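Local coordinates for sulfur oxidation protein soxB (Thermus thermophilus, PDB 2WDD) that hydrolyses sulfur-sulfur bonds of cysteine S-thiosulfonate in the Sox sulfur oxidation pathway, using a dinuclear manganese site, at residues G182-S186 / Y187-D191; S229-G233 / L234-L238. All coordinates share one frame; numbering follows the deposited sequence.

Overall arrangement
Contact 1 (182-186 with 187-191) closes along the chain before contact 2 (229-233 with 234-238) opens, and their centres lie about 12 Å apart. The two join through a small antiparallel sheet in which strand 190-191 runs beside strand 234-235: Val190 O is 2.8 Å from Ser235 N, a probable hydrogen bond. A second probable hydrogen bond spans 2.9 Å between Asn188 ND2 and Phe236 O. Both contacts lie near the dinuclear manganese site without supplying a ligand to it; the side chain of Phe236 is about 7 Å from that of His163, and the side chain of Ser186 about 8 Å from that of His263. Contact 2 also binds a tertiary-butyl alcohol, about 8 Å from the Asn188 side chain.

Contact 1: residues G182-S186 / Y187-D191; sequences GEFLS and YNIVD
Ser186 and Ile189 meet round a bend in the chain, where the isoleucine terminal methyl CD1 packs 3.6 Å from Ser186 OG and also rests against its CB. With CG1 anti to its carbonyl carbon (chi1 -61°) and the chain then extended, Ile189 sets CD1 against the serine. The same methyl reaches the edge of the Phe184 ring, near the ring plane, at 4.2 Å from CE2; the two side chains cross at about a right angle. Asn188 CB sits over the centre of the Tyr187 ring, 3.5 Å above its plane.

Ser186 OG donates to Leu185 O at 2.5 Å, tilted 20° from the carbonyl plane, and has Ser218 OG as a further partner. A water lies 2.6 Å from Ser186 O and 2.7 Å from Ile189 O and can donate to either, with more acceptors in reach than protons to give. Asn188 ND2 reaches Phe236 O and Ser218 O.

This buried loop connection joins strand 183-184, an edge strand of a mixed sheet beside strand 159-160, to the short strand 190-191, with the Ser186 side chain about 8 Å from that of the manganese ligand His263; Tyr187 packs on helix 240-252 and strand 210-217.

Contact 2: residues S229-G233 / L234-L238; sequences SFTEG and LSFAL. With TBU (tertiary-butyl alcohol), chain E.
Thr231 holds CG2 anti to its carbonyl carbon and OG1 between the backbone N and that carbon (chi1 62°), which presents the methyl to Phe236, whose own CG also stands anti to its carbonyl carbon. Thr231 CG2 thus comes 3.9 Å from Phe236 CE2, an oblique approach, while OG1 bonds to Lys223 NZ.

From Thr231 to Leu234 the chain makes a type II beta turn, closed by Leu234 N donating to Thr231 O at 3.0 Å with an N-H...O angle of 152°. Gly233, with a positive phi of 97°, takes the third place of the turn; a side chain there would press on the carbonyl of Glu232. The turn places Leu234 CB 3.4 Å from Thr231 O, and the side chain lays CD2 alongside the Gly233 carbonyl. Cutting Leu234 back to alanine is likely to open a gap beside that carbonyl and against Trp166 and Leu198.

Ser235, Phe236 and Ala237 line the tertiary-butyl alcohol pocket together with Lys223. Phe236 N donates an almost straight bond of 2.9 Å to the hydroxyl O of the alcohol, and Ala237 CB lies near its C2 methyl.

The turn leads from a 3-10 segment into strand 234-235, which pairs with strand 190-191; Thr231 and Phe236 both pack on Val222 of helix 222-225, and Leu238 reaches helix 266-273.

Contact 1: residues G182-S186 / Y187-D191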
loop_
_atom_site.group_PDB
_atom_site.type_symbol
_atom_site.label_atom_id
_atom_site.label_comp_id
_atom_site.label_asym_id
_atom_site.label_seq_id
_atom_site.Cartn_x
_atom_site.Cartn_y
_atom_site.Cartn_z
ATOM N N GLY A 182 -15.269 0.811 -15.752
ATOM C CA GLY A 182 -15.909 1.228 -14.524
ATOM C C GLY A 182 -16.008 2.739 -14.543
ATOM O O GLY A 182 -15.633 3.386 -15.536
ATOM N N GLU A 183 -16.518 3.308 -13.456
ATOM C CA GLU A 183 -16.643 4.750 -13.328
ATOM C C GLU A 183 -15.677 5.287 -12.276
ATOM O O GLU A 183 -15.805 4.986 -11.091
ATOM C CB GLU A 183 -18.077 5.175 -12.987
ATOM C CG GLU A 183 -18.171 6.679 -12.825
ATOM C CD GLU A 183 -19.567 7.179 -12.565
ATOM O OE1 GLU A 183 -19.770 8.397 -12.701
ATOM O OE2 GLU A 183 -20.445 6.370 -12.208
ATOM N N PHE A 184 -14.723 6.099 -12.721
ATOM C CA PHE A 184 -13.734 6.699 -11.830
ATOM C C PHE A 184 -14.383 7.824 -11.027
ATOM O O PHE A 184 -15.079 8.669 -11.591
ATOM C CB PHE A 184 -12.563 7.262 -12.660
ATOM C CG PHE A 184 -11.418 7.776 -11.827
ATOM C CD1 PHE A 184 -10.381 6.934 -11.471
ATOM C CD2 PHE A 184 -11.390 9.087 -11.382
ATOM C CE1 PHE A 184 -9.337 7.379 -10.680
ATOM C CE2 PHE A 184 -10.350 9.548 -10.588
ATOM C CZ PHE A 184 -9.319 8.689 -10.236
ATOM N N LEU A 185 -14.168 7.823 -9.715
ATOM C CA LEU A 185 -14.738 8.844 -8.839
ATOM C C LEU A 185 -13.645 9.583 -8.075
ATOM O O LEU A 185 -12.653 8.978 -7.673
ATOM C CB LEU A 185 -15.673 8.198 -7.805
ATOM C CG LEU A 185 -16.859 7.394 -8.321
ATOM C CD1 LEU A 185 -17.585 6.715 -7.161
ATOM C CD2 LEU A 185 -17.815 8.302 -9.100
ATOM N N SER A 186 -13.868 10.869 -7.820
ATOM C CA SER A 186 -12.983 11.670 -6.982
ATOM C C SER A 186 -13.579 13.049 -6.775
ATOM O O SER A 186 -13.767 13.794 -7.738
ATOM C CB SER A 186 -11.573 11.781 -7.572
ATOM O OG SER A 186 -10.794 10.624 -7.275
ATOM N N TYR A 187 -13.894 13.389 -5.531
ATOM C CA TYR A 187 -14.451 14.706 -5.238
ATOM C C TYR A 187 -13.334 15.749 -5.226
ATOM O O TYR A 187 -13.580 16.947 -5.413
ATOM C CB TYR A 187 -15.149 14.704 -3.862
ATOM C CG TYR A 187 -14.194 14.959 -2.708
ATOM C CD1 TYR A 187 -13.949 16.253 -2.249
ATOM C CD2 TYR A 187 -13.452 13.922 -2.156
ATOM C CE1 TYR A 187 -13.039 16.499 -1.232
ATOM C CE2 TYR A 187 -12.518 14.160 -1.156
ATOM C CZ TYR A 187 -12.320 15.443 -0.689
ATOM O OH TYR A 187 -11.393 15.678 0.298
ATOM N N ASN A 188 -12.100 15.292 -4.995
ATOM C CA ASN A 188 -10.984 16.193 -4.757
ATOM C C ASN A 188 -10.008 16.572 -5.863
ATOM O O ASN A 188 -9.181 17.459 -5.654
ATOM C CB ASN A 188 -10.212 15.781 -3.494
ATOM C CG ASN A 188 -9.603 14.390 -3.598
ATOM O OD1 ASN A 188 -10.223 13.445 -4.102
ATOM N ND2 ASN A 188 -8.365 14.260 -3.123
ATOM N N ILE A 189 -10.068 15.894 -7.001
ATOM C CA ILE A 189 -9.156 16.201 -8.098
ATOM C C ILE A 189 -9.803 17.333 -8.890
ATOM O O ILE A 189 -10.840 17.141 -9.521
ATOM C CB ILE A 189 -8.875 14.968 -8.965
ATOM C CG1 ILE A 189 -8.221 13.871 -8.110
ATOM C CG2 ILE A 189 -7.935 15.323 -10.136
ATOM C CD1 ILE A 189 -8.087 12.536 -8.803
ATOM N N VAL A 190 -9.202 18.517 -8.816
ATOM C CA VAL A 190 -9.757 19.695 -9.475
ATOM C C VAL A 190 -8.677 20.402 -10.271
ATOM O O VAL A 190 -7.484 20.184 -10.060
ATOM C CB VAL A 190 -10.390 20.662 -8.438
ATOM C CG1 VAL A 190 -11.424 19.929 -7.568
ATOM C CG2 VAL A 190 -9.308 21.321 -7.563
ATOM N N ASP A 191 -9.095 21.281 -11.170
ATOM C CA ASP A 191 -8.128 22.049 -11.935
ATOM C C ASP A 191 -7.501 23.060 -10.981
ATOM O O ASP A 191 -8.196 23.644 -10.145
ATOM C CB ASP A 191 -8.835 22.801 -13.057
ATOM C CG ASP A 191 -7.902 23.713 -13.788
ATOM O OD1 ASP A 191 -7.041 23.188 -14.517
ATOM O OD2 ASP A 191 -7.942 24.932 -13.516
HETATM O O HOH W 1 -12.505 15.067 -9.627
#

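Contact 2: residues S229-G233 / L234-L238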
loop_
_atom_site.group_PDB
_atom_site.type_symbol
_atom_site.label_atom_id
_atom_site.label_comp_id
_atom_site.label_asym_id
_atom_site.label_seq_id
_atom_site.Cartn_x
_atom_site.Cartn_y
_atom_site.Cartn_z
ATOM N N SER A 229 5.726 16.997 -12.204
ATOM C CA SER A 229 5.361 16.972 -13.612
ATOM C C SER A 229 4.201 16.031 -13.913
ATOM O O SER A 229 3.450 16.241 -14.862
ATOM C CB SER A 229 6.575 16.610 -14.471
ATOM O OG SER A 229 7.016 15.291 -14.198
ATOM N N PHE A 230 4.068 14.975 -13.117
ATOM C CA PHE A 230 3.033 13.978 -13.349
ATOM C C PHE A 230 1.618 14.522 -13.166
ATOM O O PHE A 230 0.672 13.962 -13.721
ATOM C CB PHE A 230 3.200 12.799 -12.389
ATOM C CG PHE A 230 4.397 11.927 -12.675
ATOM C CD1 PHE A 230 4.878 11.761 -13.967
ATOM C CD2 PHE A 230 5.002 11.227 -11.649
ATOM C CE1 PHE A 230 5.960 10.933 -14.217
ATOM C CE2 PHE A 230 6.078 10.399 -11.892
ATOM C CZ PHE A 230 6.561 10.248 -13.176
ATOM N N THR A 231 1.473 15.539 -12.318
ATOM C CA THR A 231 0.152 16.090 -11.991
ATOM C C THR A 231 0.030 17.597 -12.213
ATOM O O THR A 231 -0.827 18.252 -11.610
ATOM C CB THR A 231 -0.237 15.759 -10.538
ATOM O OG1 THR A 231 0.700 16.368 -9.640
ATOM C CG2 THR A 231 -0.246 14.254 -10.308
ATOM N N GLU A 232 0.888 18.155 -13.054
ATOM C CA GLU A 232 0.831 19.591 -13.304
ATOM C C GLU A 232 -0.547 19.988 -13.833
ATOM O O GLU A 232 -1.097 19.329 -14.712
ATOM C CB GLU A 232 1.940 20.020 -14.269
ATOM C CG GLU A 232 1.832 19.436 -15.660
ATOM C CD GLU A 232 3.160 19.468 -16.397
ATOM O OE1 GLU A 232 3.610 18.402 -16.870
ATOM O OE2 GLU A 232 3.772 20.557 -16.471
ATOM N N GLY A 233 -1.120 21.040 -13.254
ATOM C CA GLY A 233 -2.430 21.525 -13.654
ATOM C C GLY A 233 -3.533 21.001 -12.760
ATOM O O GLY A 233 -4.673 21.467 -12.821
ATOM N N LEU A 234 -3.189 20.033 -11.916
ATOM C CA LEU A 234 -4.161 19.446 -11.003
ATOM C C LEU A 234 -3.895 19.757 -9.540
ATOM O O LEU A 234 -2.739 19.861 -9.115
ATOM C CB LEU A 234 -4.153 17.930 -11.155
ATOM C CG LEU A 234 -4.444 17.396 -12.554
ATOM C CD1 LEU A 234 -4.323 15.875 -12.603
ATOM C CD2 LEU A 234 -5.823 17.848 -12.978
ATOM N N SER A 235 -4.975 19.827 -8.764
ATOM C CA SER A 235 -4.900 19.953 -7.314
ATOM C C SER A 235 -5.658 18.741 -6.764
ATOM O O SER A 235 -6.693 18.364 -7.305
ATOM C CB SER A 235 -5.582 21.220 -6.824
ATOM O OG SER A 235 -5.615 21.226 -5.404
ATOM N N PHE A 236 -5.133 18.132 -5.702
ATOM C CA PHE A 236 -5.742 16.957 -5.073
ATOM C C PHE A 236 -6.088 17.300 -3.619
ATOM O O PHE A 236 -6.437 16.422 -2.821
ATOM C CB PHE A 236 -4.702 15.821 -5.024
ATOM C CG PHE A 236 -4.502 15.110 -6.326
ATOM C CD1 PHE A 236 -4.945 13.807 -6.485
ATOM C CD2 PHE A 236 -3.811 15.708 -7.371
ATOM C CE1 PHE A 236 -4.756 13.133 -7.669
ATOM C CE2 PHE A 236 -3.636 15.032 -8.572
ATOM C CZ PHE A 236 -4.127 13.751 -8.722
ATOM N N ALA A 237 -5.883 18.557 -3.241
ATOM C CA ALA A 237 -6.045 18.967 -1.848
ATOM C C ALA A 237 -7.269 18.432 -1.114
ATOM O O ALA A 237 -8.370 18.397 -1.662
ATOM C CB ALA A 237 -5.984 20.487 -1.723
ATOM N N LEU A 238 -7.059 18.027 0.134
ATOM C CA LEU A 238 -8.148 17.591 0.991
ATOM C C LEU A 238 -8.998 18.848 1.203
ATOM O O LEU A 238 -8.482 19.893 1.610
ATOM C CB LEU A 238 -7.593 17.101 2.334
ATOM C CG LEU A 238 -8.600 16.824 3.452
ATOM C CD1 LEU A 238 -9.379 15.553 3.162
ATOM C CD2 LEU A 238 -7.893 16.726 4.793
HETATM O O TBU E . -2.684 19.201 -4.576
HETATM C C TBU E . -2.376 20.395 -3.820
HETATM C C1 TBU E . -3.061 21.589 -4.430
HETATM C C2 TBU E . -2.824 20.360 -2.351
HETATM C C3 TBU E . -0.874 20.623 -3.869
#